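Local coordinates for uncharacterized protein (Pyrococcus horikoshii, PDB 2P8T) that is of unknown function, although its family is loosely associated with ATP binding and aminoacyl-tRNA ligase activity, at residues A[74-79]-A[193-198]; A[81-86]-A[189-194]; A[98-103]-A[177-182]. All coordinates share one frame; numbering follows the deposited sequence.

Contacts 1 and 2 end on the same part of the chain, and contact 3 is nested inside the loops they close. Contacts 1 and 2 have centres about 8 Å apart, share P193 and E194 of the C-terminal helix 193-196, and are joined by a salt bridge from R77 to E86. Contact 3, with its centre about 12 Å from that of contact 2 and about 17 Å from that of contact 1, packs helix 172-187 on strand 95-102 of the five-stranded antiparallel sheet. The loop 81-86 pairs with the end of this strand through S85 and M83, and the C-terminal tail returns from the sheet domain to the N-terminal helices.

Contact 1: residues A[74-79]-A[193-198]; sequences KEIRDK and PEILEV
I76 meets both E194 and I195, and these two pairs make up the whole contact. Its CG1-CD1 branch passes slantwise across the E194 side chain, with CD1 3.4 Å from E194 OE1 and 3.8 Å from E194 CB, so the carboxylate end lies against methyl and methylene carbons. The other branch serves I195: I76 CG2 sits 3.7 Å from I195 CG1 and equally near I195 CD1, touching the end of that side chain. The split follows from chi1 of -73°, which sets CG1 beside the backbone N of I76 and turns CG2 anti to it. Shortening this side chain to an alanine is likely to leave the CG1-CD1 end of I195 without its methyl partner and the hydrocarbon part of E194 with a gap beside it. The contact lays the short C-terminal helix 193-196 against helix 71-81, in the N-terminal part of the protein, related by sequence to the helix-turn-helix clan. Helix 17-26 adds to the apolar surroundings, with I24 touching I76, and V20 and L21 touching I195. E194 also packs on K72, whereas the carboxylates of E75 and E194 stay apart, OE1 to OE1 5.7 Å. R77, pointing away from helix 193-196, reaches the backbone carbonyls of I24 and F25 and the carboxylate of E86.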
ATOM      1  N   LYS A  74       5.084  12.170  10.676  1.00 22.54           N
ATOM      2  CA  LYS A  74       3.664  12.035  11.020  1.00 24.33           C
ATOM      3  C   LYS A  74       2.729  12.863  10.131  1.00 24.20           C
ATOM      4  O   LYS A  74       1.626  12.404   9.798  1.00 24.44           O
ATOM      5  CB  LYS A  74       3.441  12.415  12.495  1.00 24.68           C
ATOM      6  CG  LYS A  74       1.984  12.309  12.947  1.00 28.91           C
ATOM      7  CD  LYS A  74       1.585  10.838  13.170  1.00 33.29           C
ATOM      8  CE  LYS A  74       0.315  10.723  14.008  1.00 34.78           C
ATOM      9  NZ  LYS A  74      -0.878  11.194  13.281  1.00 36.43           N
ATOM     10  N   GLU A  75       3.148  14.070   9.760  1.00 24.06           N
ATOM     11  CA  GLU A  75       2.348  14.923   8.891  1.00 25.00           C
ATOM     12  C   GLU A  75       2.282  14.266   7.512  1.00 23.66           C
ATOM     13  O   GLU A  75       1.248  14.290   6.845  1.00 22.99           O
ATOM     14  CB  GLU A  75       2.934  16.332   8.755  1.00 25.32           C
ATOM     15  CG  GLU A  75       2.884  17.187  10.028  1.00 28.23           C
ATOM     16  CD  GLU A  75       3.544  18.543   9.847  1.00 29.46           C
ATOM     17  OE1 GLU A  75       4.595  18.620   9.159  1.00 35.16           O
ATOM     18  OE2 GLU A  75       3.022  19.536  10.406  1.00 36.56           O
ATOM     19  N   ILE A  76       3.396  13.676   7.093  1.00 22.34           N
ATOM     20  CA  ILE A  76       3.417  12.959   5.817  1.00 21.31           C
ATOM     21  C   ILE A  76       2.475  11.758   5.820  1.00 20.93           C
ATOM     22  O   ILE A  76       1.684  11.600   4.893  1.00 20.34           O
ATOM     23  CB  ILE A  76       4.846  12.543   5.409  1.00 21.34           C
ATOM     24  CG1 ILE A  76       5.623  13.777   4.951  1.00 21.18           C
ATOM     25  CG2 ILE A  76       4.804  11.511   4.262  1.00 20.25           C
ATOM     26  CD1 ILE A  76       7.165  13.560   4.878  1.00 21.44           C
ATOM     27  N   ARG A  77       2.565  10.925   6.857  1.00 20.32           N
ATOM     28  CA  ARG A  77       1.686   9.762   7.011  1.00 21.19           C
ATOM     29  C   ARG A  77       0.211  10.155   7.071  1.00 21.76           C
ATOM     30  O   ARG A  77      -0.648   9.480   6.489  1.00 20.39           O
ATOM     31  CB  ARG A  77       2.041   8.982   8.272  1.00 21.46           C
ATOM     32  CG  ARG A  77       1.591   7.518   8.211  1.00 20.07           C
ATOM     33  CD  ARG A  77       1.948   6.713   9.470  1.00 21.89           C
ATOM     34  NE  ARG A  77       1.710   5.286   9.217  1.00 23.65           N
ATOM     35  CZ  ARG A  77       0.497   4.721   9.218  1.00 23.94           C
ATOM     36  NH1 ARG A  77      -0.571   5.447   9.505  1.00 25.79           N
ATOM     37  NH2 ARG A  77       0.347   3.433   8.949  1.00 24.49           N
ATOM     38  N   ASP A  78      -0.088  11.235   7.790  1.00 22.47           N
ATOM     39  CA  ASP A  78      -1.477  11.700   7.884  1.00 24.04           C
ATOM     40  C   ASP A  78      -2.013  12.087   6.518  1.00 24.30           C
ATOM     41  O   ASP A  78      -3.151  11.748   6.156  1.00 24.70           O
ATOM     42  CB  ASP A  78      -1.616  12.857   8.881  1.00 24.78           C
ATOM     43  CG  ASP A  78      -1.417  12.422  10.316  1.00 27.21           C
ATOM     44  OD1 ASP A  78      -1.396  11.204  10.599  1.00 29.14           O
ATOM     45  OD2 ASP A  78      -1.293  13.314  11.183  1.00 32.54           O
ATOM     46  N   LYS A  79      -1.177  12.773   5.747  1.00 23.84           N
ATOM     47  CA  LYS A  79      -1.482  13.075   4.370  1.00 25.19           C
ATOM     48  C   LYS A  79      -1.710  11.803   3.525  1.00 23.60           C
ATOM     49  O   LYS A  79      -2.613  11.782   2.710  1.00 22.80           O
ATOM     50  CB  LYS A  79      -0.397  13.960   3.768  1.00 25.61           C
ATOM     51  CG  LYS A  79      -0.440  15.414   4.284  1.00 28.69           C
ATOM     52  CD  LYS A  79       0.825  16.204   3.913  1.00 28.78           C
ATOM     53  CE  LYS A  79       0.926  17.498   4.728  1.00 32.42           C
ATOM     54  NZ  LYS A  79      -0.273  18.379   4.489  1.00 35.78           N
ATOM     55  N   PRO A 193       5.746  16.061  -2.599  1.00 26.94           N
ATOM     56  CA  PRO A 193       7.167  16.138  -2.971  1.00 27.33           C
ATOM     57  C   PRO A 193       8.121  15.676  -1.865  1.00 27.52           C
ATOM     58  O   PRO A 193       9.217  15.201  -2.164  1.00 26.58           O
ATOM     59  CB  PRO A 193       7.384  17.622  -3.260  1.00 27.42           C
ATOM     60  CG  PRO A 193       6.005  18.159  -3.583  1.00 27.63           C
ATOM     61  CD  PRO A 193       5.073  17.368  -2.719  1.00 27.02           C
ATOM     62  N   GLU A 194       7.705  15.814  -0.603  1.00 27.26           N
ATOM     63  CA  GLU A 194       8.525  15.406   0.525  1.00 28.18           C
ATOM     64  C   GLU A 194       8.842  13.917   0.475  1.00 27.53           C
ATOM     65  O   GLU A 194       9.894  13.497   0.930  1.00 27.89           O
ATOM     66  CB  GLU A 194       7.853  15.766   1.856  1.00 28.98           C
ATOM     67  CG  GLU A 194       7.478  17.240   1.970  1.00 31.84           C
ATOM     68  CD  GLU A 194       7.354  17.731   3.408  1.00 36.32           C
ATOM     69  OE1 GLU A 194       6.942  16.951   4.292  1.00 37.62           O
ATOM     70  OE2 GLU A 194       7.676  18.917   3.656  1.00 39.83           O
ATOM     71  N   ILE A 195       7.921  13.124  -0.076  1.00 27.33           N
ATOM     72  CA  ILE A 195       8.153  11.695  -0.273  1.00 26.34           C
ATOM     73  C   ILE A 195       9.066  11.461  -1.478  1.00 26.06           C
ATOM     74  O   ILE A 195      10.016  10.678  -1.415  1.00 25.76           O
ATOM     75  CB  ILE A 195       6.824  10.921  -0.447  1.00 26.50           C
ATOM     76  CG1 ILE A 195       6.055  10.873   0.881  1.00 26.02           C
ATOM     77  CG2 ILE A 195       7.070   9.481  -0.974  1.00 27.13           C
ATOM     78  CD1 ILE A 195       4.675  10.210   0.782  1.00 26.67           C
ATOM     79  N   LEU A 196       8.764  12.132  -2.577  1.00 25.96           N
ATOM     80  CA  LEU A 196       9.580  12.029  -3.794  1.00 26.73           C
ATOM     81  C   LEU A 196      11.034  12.422  -3.526  1.00 27.19           C
ATOM     82  O   LEU A 196      11.949  11.875  -4.152  1.00 27.85           O
ATOM     83  CB  LEU A 196       8.993  12.902  -4.902  1.00 27.13           C
ATOM     84  CG  LEU A 196       7.561  12.598  -5.362  1.00 27.65           C
ATOM     85  CD1 LEU A 196       7.075  13.657  -6.368  1.00 29.34           C
ATOM     86  CD2 LEU A 196       7.448  11.184  -5.947  1.00 31.46           C
ATOM     87  N   GLU A 197      11.251  13.348  -2.583  1.00 26.70           N
ATOM     88  CA  GLU A 197      12.609  13.777  -2.192  1.00 26.66           C
ATOM     89  C   GLU A 197      13.489  12.633  -1.660  1.00 25.13           C
ATOM     90  O   GLU A 197      14.718  12.722  -1.664  1.00 24.14           O
ATOM     91  CB  GLU A 197      12.531  14.894  -1.139  1.00 26.17           C
ATOM     92  CG  GLU A 197      13.701  15.875  -1.181  1.00 29.45           C
ATOM     93  CD  GLU A 197      13.581  17.046  -0.205  1.00 30.48           C
ATOM     94  OE1 GLU A 197      12.575  17.147   0.554  1.00 33.19           O
ATOM     95  OE2 GLU A 197      14.518  17.883  -0.208  1.00 34.26           O
ATOM     96  N   VAL A 198      12.862  11.562  -1.189  1.00 24.07           N
ATOM     97  CA  VAL A 198      13.603  10.459  -0.585  1.00 22.95           C
ATOM     98  C   VAL A 198      14.297   9.578  -1.652  1.00 24.26           C
ATOM     99  O   VAL A 198      15.301   8.906  -1.385  1.00 22.80           O
ATOM    100  CB  VAL A 198      12.692   9.626   0.360  1.00 22.99           C
ATOM    101  CG1 VAL A 198      13.503   8.543   1.093  1.00 19.86           C
ATOM    102  CG2 VAL A 198      11.955  10.545   1.360  1.00 21.25           C
TER

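Contact 2: residues A[81-86]-A[189-194]; sequences LSMFSE and EEITPE
In the linker between helix 71-81 and strand 88-92, M83 and F84 pack against E190 and I191, which lie on the connection from helix 172-187 to the C-terminal helix. M83 points toward that connection and does most of the touching with its thioether end: CE lies 3.7 Å from the carbonyl oxygen of E190, and SD is 4.1 Å from E190 CB. A bend at chi3 (79°) turns the terminal methyl of M83 toward the E190 backbone. The E190 side chain meets the sulfur through its CB, and its outer part, folded at chi2, leads away from M83. I191 CD1 sits against both linker side chains, 4.4 Å from M83 SD and 4.3 Å from F84 CE2; it reaches the phenylalanine ring at the edge, near the ring plane. M83 CG lies over one face of that ring, 3.5 Å above the plane and displaced toward the rim. Here the linker meets the C-terminal end of strand 95-102, since F84 also packs on I100 and V102 of that strand and on A183 and K187 of helix 172-187. M83 and S85 are tied by backbone hydrogen bonds to K103 and V101. Beyond I191, which also touches Y184, T192 takes the N-cap position of helix 193-196, its OG1 accepting from E194 N at 3.2 Å with an N-H...O angle of 155°.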
ATOM      1  N   LEU A  81      -2.782   8.890   4.641  1.00 23.18           N
ATOM      2  CA  LEU A  81      -4.026   8.306   5.119  1.00 24.39           C
ATOM      3  C   LEU A  81      -5.255   9.112   4.736  1.00 24.53           C
ATOM      4  O   LEU A  81      -6.381   8.625   4.874  1.00 25.60           O
ATOM      5  CB  LEU A  81      -3.975   8.096   6.619  1.00 24.32           C
ATOM      6  CG  LEU A  81      -3.193   6.888   7.094  1.00 25.98           C
ATOM      7  CD1 LEU A  81      -3.181   6.932   8.601  1.00 28.99           C
ATOM      8  CD2 LEU A  81      -3.796   5.577   6.591  1.00 28.31           C
ATOM      9  N   SER A  82      -5.056  10.336   4.253  1.00 24.67           N
ATOM     10  CA  SER A  82      -6.154  11.096   3.638  1.00 25.05           C
ATOM     11  C   SER A  82      -6.523  10.578   2.242  1.00 24.92           C
ATOM     12  O   SER A  82      -7.630  10.831   1.768  1.00 25.47           O
ATOM     13  CB  SER A  82      -5.855  12.607   3.578  1.00 26.10           C
ATOM     14  OG  SER A  82      -4.988  12.959   2.498  1.00 26.77           O
ATOM     15  N   MET A  83      -5.606   9.873   1.580  1.00 23.45           N
ATOM     16  CA  MET A  83      -5.855   9.400   0.217  1.00 23.20           C
ATOM     17  C   MET A  83      -5.929   7.872   0.094  1.00 22.72           C
ATOM     18  O   MET A  83      -6.353   7.345  -0.940  1.00 22.35           O
ATOM     19  CB  MET A  83      -4.872  10.033  -0.802  1.00 23.50           C
ATOM     20  CG  MET A  83      -3.359   9.740  -0.671  1.00 25.17           C
ATOM     21  SD  MET A  83      -2.258  10.819  -1.716  1.00 23.90           S
ATOM     22  CE  MET A  83      -2.257  12.283  -0.699  1.00 29.02           C
ATOM     23  N   PHE A  84      -5.502   7.192   1.159  1.00 21.61           N
ATOM     24  CA  PHE A  84      -5.477   5.729   1.260  1.00 21.54           C
ATOM     25  C   PHE A  84      -5.992   5.278   2.615  1.00 22.16           C
ATOM     26  O   PHE A  84      -5.934   6.016   3.602  1.00 22.45           O
ATOM     27  CB  PHE A  84      -4.047   5.186   1.118  1.00 21.04           C
ATOM     28  CG  PHE A  84      -3.340   5.643  -0.122  1.00 20.68           C
ATOM     29  CD1 PHE A  84      -3.838   5.325  -1.385  1.00 19.30           C
ATOM     30  CD2 PHE A  84      -2.171   6.393  -0.023  1.00 20.65           C
ATOM     31  CE1 PHE A  84      -3.193   5.753  -2.530  1.00 17.34           C
ATOM     32  CE2 PHE A  84      -1.501   6.801  -1.151  1.00 19.34           C
ATOM     33  CZ  PHE A  84      -2.018   6.493  -2.416  1.00 19.54           C
ATOM     34  N   SER A  85      -6.491   4.050   2.671  1.00 21.97           N
ATOM     35  CA  SER A  85      -6.796   3.421   3.954  1.00 22.22           C
ATOM     36  C   SER A  85      -5.512   2.849   4.526  1.00 22.25           C
ATOM     37  O   SER A  85      -4.511   2.751   3.815  1.00 22.94           O
ATOM     38  CB  SER A  85      -7.824   2.312   3.765  1.00 22.82           C
ATOM     39  OG  SER A  85      -7.336   1.291   2.895  1.00 22.22           O
ATOM     40  N   GLU A  86      -5.513   2.497   5.809  1.00 22.44           N
ATOM     41  CA  GLU A  86      -4.445   1.656   6.351  1.00 23.04           C
ATOM     42  C   GLU A  86      -4.395   0.328   5.569  1.00 22.84           C
ATOM     43  O   GLU A  86      -5.407  -0.348   5.484  1.00 23.26           O
ATOM     44  CB  GLU A  86      -4.693   1.351   7.836  1.00 23.26           C
ATOM     45  CG  GLU A  86      -4.560   2.556   8.780  1.00 25.02           C
ATOM     46  CD  GLU A  86      -3.107   2.960   9.062  1.00 27.61           C
ATOM     47  OE1 GLU A  86      -2.170   2.254   8.609  1.00 29.11           O
ATOM     48  OE2 GLU A  86      -2.916   3.983   9.778  1.00 29.10           O
ATOM     49  N   GLU A 189       0.042  11.854  -9.043  1.00 31.52           N
ATOM     50  CA  GLU A 189       0.062  13.316  -9.088  1.00 32.21           C
ATOM     51  C   GLU A 189      -0.200  13.948  -7.719  1.00 31.76           C
ATOM     52  O   GLU A 189       0.015  15.145  -7.532  1.00 32.07           O
ATOM     53  CB  GLU A 189      -0.937  13.830 -10.139  1.00 32.48           C
ATOM     54  CG  GLU A 189      -0.627  13.334 -11.584  1.00 34.48           C
ATOM     55  CD  GLU A 189      -1.683  13.744 -12.609  1.00 34.77           C
ATOM     56  OE1 GLU A 189      -1.641  14.905 -13.073  1.00 38.61           O
ATOM     57  OE2 GLU A 189      -2.534  12.901 -12.970  1.00 38.94           O
ATOM     58  N   GLU A 190      -0.670  13.152  -6.762  1.00 30.55           N
ATOM     59  CA  GLU A 190      -1.043  13.691  -5.461  1.00 30.34           C
ATOM     60  C   GLU A 190      -0.037  13.381  -4.360  1.00 28.98           C
ATOM     61  O   GLU A 190      -0.149  13.921  -3.260  1.00 29.63           O
ATOM     62  CB  GLU A 190      -2.442  13.206  -5.049  1.00 30.93           C
ATOM     63  CG  GLU A 190      -3.532  13.343  -6.141  1.00 33.91           C
ATOM     64  CD  GLU A 190      -3.690  14.746  -6.671  1.00 39.58           C
ATOM     65  OE1 GLU A 190      -3.739  15.690  -5.846  1.00 41.87           O
ATOM     66  OE2 GLU A 190      -3.777  14.901  -7.918  1.00 41.73           O
ATOM     67  N   ILE A 191       0.918  12.497  -4.648  1.00 27.90           N
ATOM     68  CA  ILE A 191       1.965  12.122  -3.698  1.00 27.10           C
ATOM     69  C   ILE A 191       2.831  13.355  -3.417  1.00 27.22           C
ATOM     70  O   ILE A 191       3.281  14.007  -4.358  1.00 27.15           O
ATOM     71  CB  ILE A 191       2.879  10.987  -4.256  1.00 26.86           C
ATOM     72  CG1 ILE A 191       2.081   9.707  -4.602  1.00 26.88           C
ATOM     73  CG2 ILE A 191       4.015  10.669  -3.286  1.00 26.59           C
ATOM     74  CD1 ILE A 191       1.398   9.025  -3.413  1.00 22.76           C
ATOM     75  N   THR A 192       3.037  13.667  -2.136  1.00 27.22           N
ATOM     76  CA  THR A 192       3.775  14.879  -1.708  1.00 27.75           C
ATOM     77  C   THR A 192       5.221  14.878  -2.216  1.00 27.07           C
ATOM     78  O   THR A 192       5.856  13.816  -2.263  1.00 27.06           O
ATOM     79  CB  THR A 192       3.753  15.071  -0.149  1.00 27.95           C
ATOM     80  OG1 THR A 192       4.600  16.173   0.231  1.00 30.60           O
ATOM     81  CG2 THR A 192       4.262  13.847   0.555  1.00 28.23           C
ATOM     82  N   PRO A 193       5.746  16.061  -2.599  1.00 26.94           N
ATOM     83  CA  PRO A 193       7.167  16.138  -2.971  1.00 27.33           C
ATOM     84  C   PRO A 193       8.121  15.676  -1.865  1.00 27.52           C
ATOM     85  O   PRO A 193       9.217  15.201  -2.164  1.00 26.58           O
ATOM     86  CB  PRO A 193       7.384  17.622  -3.260  1.00 27.42           C
ATOM     87  CG  PRO A 193       6.005  18.159  -3.583  1.00 27.63           C
ATOM     88  CD  PRO A 193       5.073  17.368  -2.719  1.00 27.02           C
ATOM     89  N   GLU A 194       7.705  15.814  -0.603  1.00 27.26           N
ATOM     90  CA  GLU A 194       8.525  15.406   0.525  1.00 28.18           C
ATOM     91  C   GLU A 194       8.842  13.917   0.475  1.00 27.53           C
ATOM     92  O   GLU A 194       9.894  13.497   0.930  1.00 27.89           O
ATOM     93  CB  GLU A 194       7.853  15.766   1.856  1.00 28.98           C
ATOM     94  CG  GLU A 194       7.478  17.240   1.970  1.00 31.84           C
ATOM     95  CD  GLU A 194       7.354  17.731   3.408  1.00 36.32           C
ATOM     96  OE1 GLU A 194       6.942  16.951   4.292  1.00 37.62           O
ATOM     97  OE2 GLU A 194       7.676  18.917   3.656  1.00 39.83           O
TER

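Contact 3: residues A[98-103]-A[177-182]; sequences IAIVVK and KSAIHV
Within 177-182, A179 comes closest to 98-103, its single methyl facing two isoleucines at once. A179 CB lies 3.7 Å from I98 CG2 and 3.8 Å from I100 CD1, so one methyl touches both I98 and I100, two residues apart on the strand. Its small size is consistent with the close backbones, the CA atoms of I98 and A179 being 6.5 Å apart. At I98 the CG2 branch makes the contact while the end of the side chain leads away from 177-182; the I98 side chain also packs on A175 and L176 earlier on the same helix. At I100 the CG1-CD1 arm is extended (chi2 177°), carrying CD1 over to the helix, where it also comes within 4.0 Å of the A179 carbonyl carbon.

One step on, I180 takes a flanking place. Its CG1 is 4.0 Å from I100 CD1, so the methyl end of I100 touches both A179 and I180. I180 also packs on E18, L21, A22 and F25 of helix 17-26, and it therefore joins the sheet layer to the N-terminal helices. At the end of the segment, V182 packs on I165 of strand 163-168, the neighbour that also pairs with I100 through the backbone.

The strand and helix run nearly in the same direction, 20° apart, with axes 8.4 Å from each other at closest approach. A helix aligned with the strands and seated on one face of an antiparallel sheet through aliphatic side chains is the packing of an alpha/beta layer, consistent with a two-layer sandwich.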
ATOM      1  N   ILE A  98      -2.976  -8.082   0.436  1.00 19.91           N
ATOM      2  CA  ILE A  98      -3.084  -6.767   1.046  1.00 18.81           C
ATOM      3  C   ILE A  98      -4.210  -5.999   0.334  1.00 18.83           C
ATOM      4  O   ILE A  98      -4.316  -6.042  -0.886  1.00 18.38           O
ATOM      5  CB  ILE A  98      -1.737  -5.988   0.919  1.00 19.01           C
ATOM      6  CG1 ILE A  98      -0.686  -6.557   1.878  1.00 18.85           C
ATOM      7  CG2 ILE A  98      -1.935  -4.471   1.134  1.00 18.82           C
ATOM      8  CD1 ILE A  98      -0.874  -6.086   3.334  1.00 17.76           C
ATOM      9  N   ALA A  99      -5.056  -5.334   1.110  1.00 17.68           N
ATOM     10  CA  ALA A  99      -6.083  -4.483   0.557  1.00 17.76           C
ATOM     11  C   ALA A  99      -5.772  -3.044   0.955  1.00 16.98           C
ATOM     12  O   ALA A  99      -5.406  -2.777   2.118  1.00 16.37           O
ATOM     13  CB  ALA A  99      -7.482  -4.894   1.064  1.00 18.03           C
ATOM     14  N   ILE A 100      -5.861  -2.153  -0.029  1.00 16.83           N
ATOM     15  CA  ILE A 100      -5.738  -0.712   0.186  1.00 16.74           C
ATOM     16  C   ILE A 100      -6.889   0.009  -0.526  1.00 16.89           C
ATOM     17  O   ILE A 100      -7.108  -0.161  -1.730  1.00 17.35           O
ATOM     18  CB  ILE A 100      -4.368  -0.147  -0.317  1.00 16.28           C
ATOM     19  CG1 ILE A 100      -3.189  -0.932   0.277  1.00 16.39           C
ATOM     20  CG2 ILE A 100      -4.270   1.362  -0.033  1.00 16.75           C
ATOM     21  CD1 ILE A 100      -1.789  -0.484  -0.237  1.00 17.15           C
ATOM     22  N   VAL A 101      -7.615   0.831   0.223  1.00 17.15           N
ATOM     23  CA  VAL A 101      -8.668   1.670  -0.338  1.00 17.86           C
ATOM     24  C   VAL A 101      -7.992   2.928  -0.855  1.00 19.11           C
ATOM     25  O   VAL A 101      -7.181   3.550  -0.137  1.00 18.45           O
ATOM     26  CB  VAL A 101      -9.721   2.076   0.723  1.00 18.51           C
ATOM     27  CG1 VAL A 101     -10.800   3.009   0.132  1.00 18.79           C
ATOM     28  CG2 VAL A 101     -10.341   0.857   1.369  1.00 17.90           C
ATOM     29  N   VAL A 102      -8.315   3.292  -2.089  1.00 18.42           N
ATOM     30  CA  VAL A 102      -7.855   4.558  -2.676  1.00 19.29           C
ATOM     31  C   VAL A 102      -9.037   5.535  -2.712  1.00 20.41           C
ATOM     32  O   VAL A 102     -10.057   5.279  -3.357  1.00 19.56           O
ATOM     33  CB  VAL A 102      -7.300   4.372  -4.102  1.00 19.68           C
ATOM     34  CG1 VAL A 102      -6.796   5.696  -4.650  1.00 18.39           C
ATOM     35  CG2 VAL A 102      -6.182   3.330  -4.109  1.00 19.51           C
ATOM     36  N   LYS A 103      -8.877   6.653  -2.008  1.00 21.33           N
ATOM     37  CA  LYS A 103      -9.941   7.614  -1.818  1.00 22.92           C
ATOM     38  C   LYS A 103      -9.996   8.559  -2.986  1.00 24.25           C
ATOM     39  O   LYS A 103      -8.959   8.970  -3.494  1.00 23.52           O
ATOM     40  CB  LYS A 103      -9.744   8.359  -0.488  1.00 23.26           C
ATOM     41  CG  LYS A 103      -9.980   7.438   0.700  1.00 25.28           C
ATOM     42  CD  LYS A 103      -9.086   7.734   1.893  1.00 27.81           C
ATOM     43  CE  LYS A 103      -9.491   6.852   3.064  1.00 31.16           C
ATOM     44  NZ  LYS A 103      -8.641   7.012   4.280  1.00 28.56           N
ATOM     45  N   LYS A 177       4.144  -4.630  -1.414  1.00 19.31           N
ATOM     46  CA  LYS A 177       4.855  -3.843  -2.423  1.00 21.59           C
ATOM     47  C   LYS A 177       4.020  -3.653  -3.691  1.00 19.83           C
ATOM     48  O   LYS A 177       3.938  -2.542  -4.232  1.00 19.57           O
ATOM     49  CB  LYS A 177       6.212  -4.510  -2.745  1.00 22.45           C
ATOM     50  CG  LYS A 177       7.250  -3.609  -3.462  1.00 25.97           C
ATOM     51  CD  LYS A 177       8.687  -4.169  -3.295  1.00 26.07           C
ATOM     52  CE  LYS A 177       9.670  -3.632  -4.350  1.00 28.70           C
ATOM     53  NZ  LYS A 177       9.907  -2.140  -4.213  1.00 32.28           N
ATOM     54  N   SER A 178       3.390  -4.727  -4.155  1.00 18.42           N
ATOM     55  CA  SER A 178       2.591  -4.649  -5.374  1.00 17.52           C
ATOM     56  C   SER A 178       1.326  -3.809  -5.166  1.00 17.05           C
ATOM     57  O   SER A 178       0.937  -3.041  -6.057  1.00 16.26           O
ATOM     58  CB  SER A 178       2.241  -6.044  -5.904  1.00 17.24           C
ATOM     59  OG  SER A 178       1.538  -6.832  -4.944  1.00 18.96           O
ATOM     60  N   ALA A 179       0.691  -3.943  -4.002  1.00 16.10           N
ATOM     61  CA  ALA A 179      -0.497  -3.104  -3.700  1.00 16.15           C
ATOM     62  C   ALA A 179      -0.112  -1.613  -3.670  1.00 16.01           C
ATOM     63  O   ALA A 179      -0.820  -0.765  -4.228  1.00 16.14           O
ATOM     64  CB  ALA A 179      -1.140  -3.542  -2.373  1.00 15.28           C
ATOM     65  N   ILE A 180       1.019  -1.298  -3.038  1.00 16.32           N
ATOM     66  CA  ILE A 180       1.505   0.081  -2.991  1.00 16.59           C
ATOM     67  C   ILE A 180       1.842   0.576  -4.401  1.00 16.63           C
ATOM     68  O   ILE A 180       1.560   1.711  -4.748  1.00 15.29           O
ATOM     69  CB  ILE A 180       2.677   0.251  -1.986  1.00 16.98           C
ATOM     70  CG1 ILE A 180       2.153   0.023  -0.568  1.00 16.68           C
ATOM     71  CG2 ILE A 180       3.300   1.677  -2.107  1.00 16.27           C
ATOM     72  CD1 ILE A 180       3.218  -0.065   0.512  1.00 18.30           C
ATOM     73  N   HIS A 181       2.408  -0.297  -5.235  1.00 16.57           N
ATOM     74  CA  HIS A 181       2.669   0.101  -6.623  1.00 17.61           C
ATOM     75  C   HIS A 181       1.377   0.563  -7.332  1.00 17.31           C
ATOM     76  O   HIS A 181       1.360   1.585  -7.990  1.00 16.38           O
ATOM     77  CB  HIS A 181       3.323  -1.055  -7.379  1.00 17.20           C
ATOM     78  CG  HIS A 181       3.636  -0.731  -8.804  1.00 21.75           C
ATOM     79  ND1 HIS A 181       4.468   0.307  -9.162  1.00 24.34           N
ATOM     80  CD2 HIS A 181       3.212  -1.293  -9.958  1.00 22.14           C
ATOM     81  CE1 HIS A 181       4.549   0.368 -10.481  1.00 25.32           C
ATOM     82  NE2 HIS A 181       3.803  -0.598 -10.987  1.00 23.22           N
ATOM     83  N   VAL A 182       0.296  -0.206  -7.184  1.00 17.26           N
ATOM     84  CA  VAL A 182      -1.006   0.151  -7.779  1.00 16.99           C
ATOM     85  C   VAL A 182      -1.551   1.462  -7.202  1.00 17.45           C
ATOM     86  O   VAL A 182      -2.013   2.353  -7.932  1.00 17.04           O
ATOM     87  CB  VAL A 182      -2.049  -1.011  -7.637  1.00 17.00           C
ATOM     88  CG1 VAL A 182      -3.395  -0.608  -8.253  1.00 15.46           C
ATOM     89  CG2 VAL A 182      -1.514  -2.326  -8.278  1.00 17.66           C
TER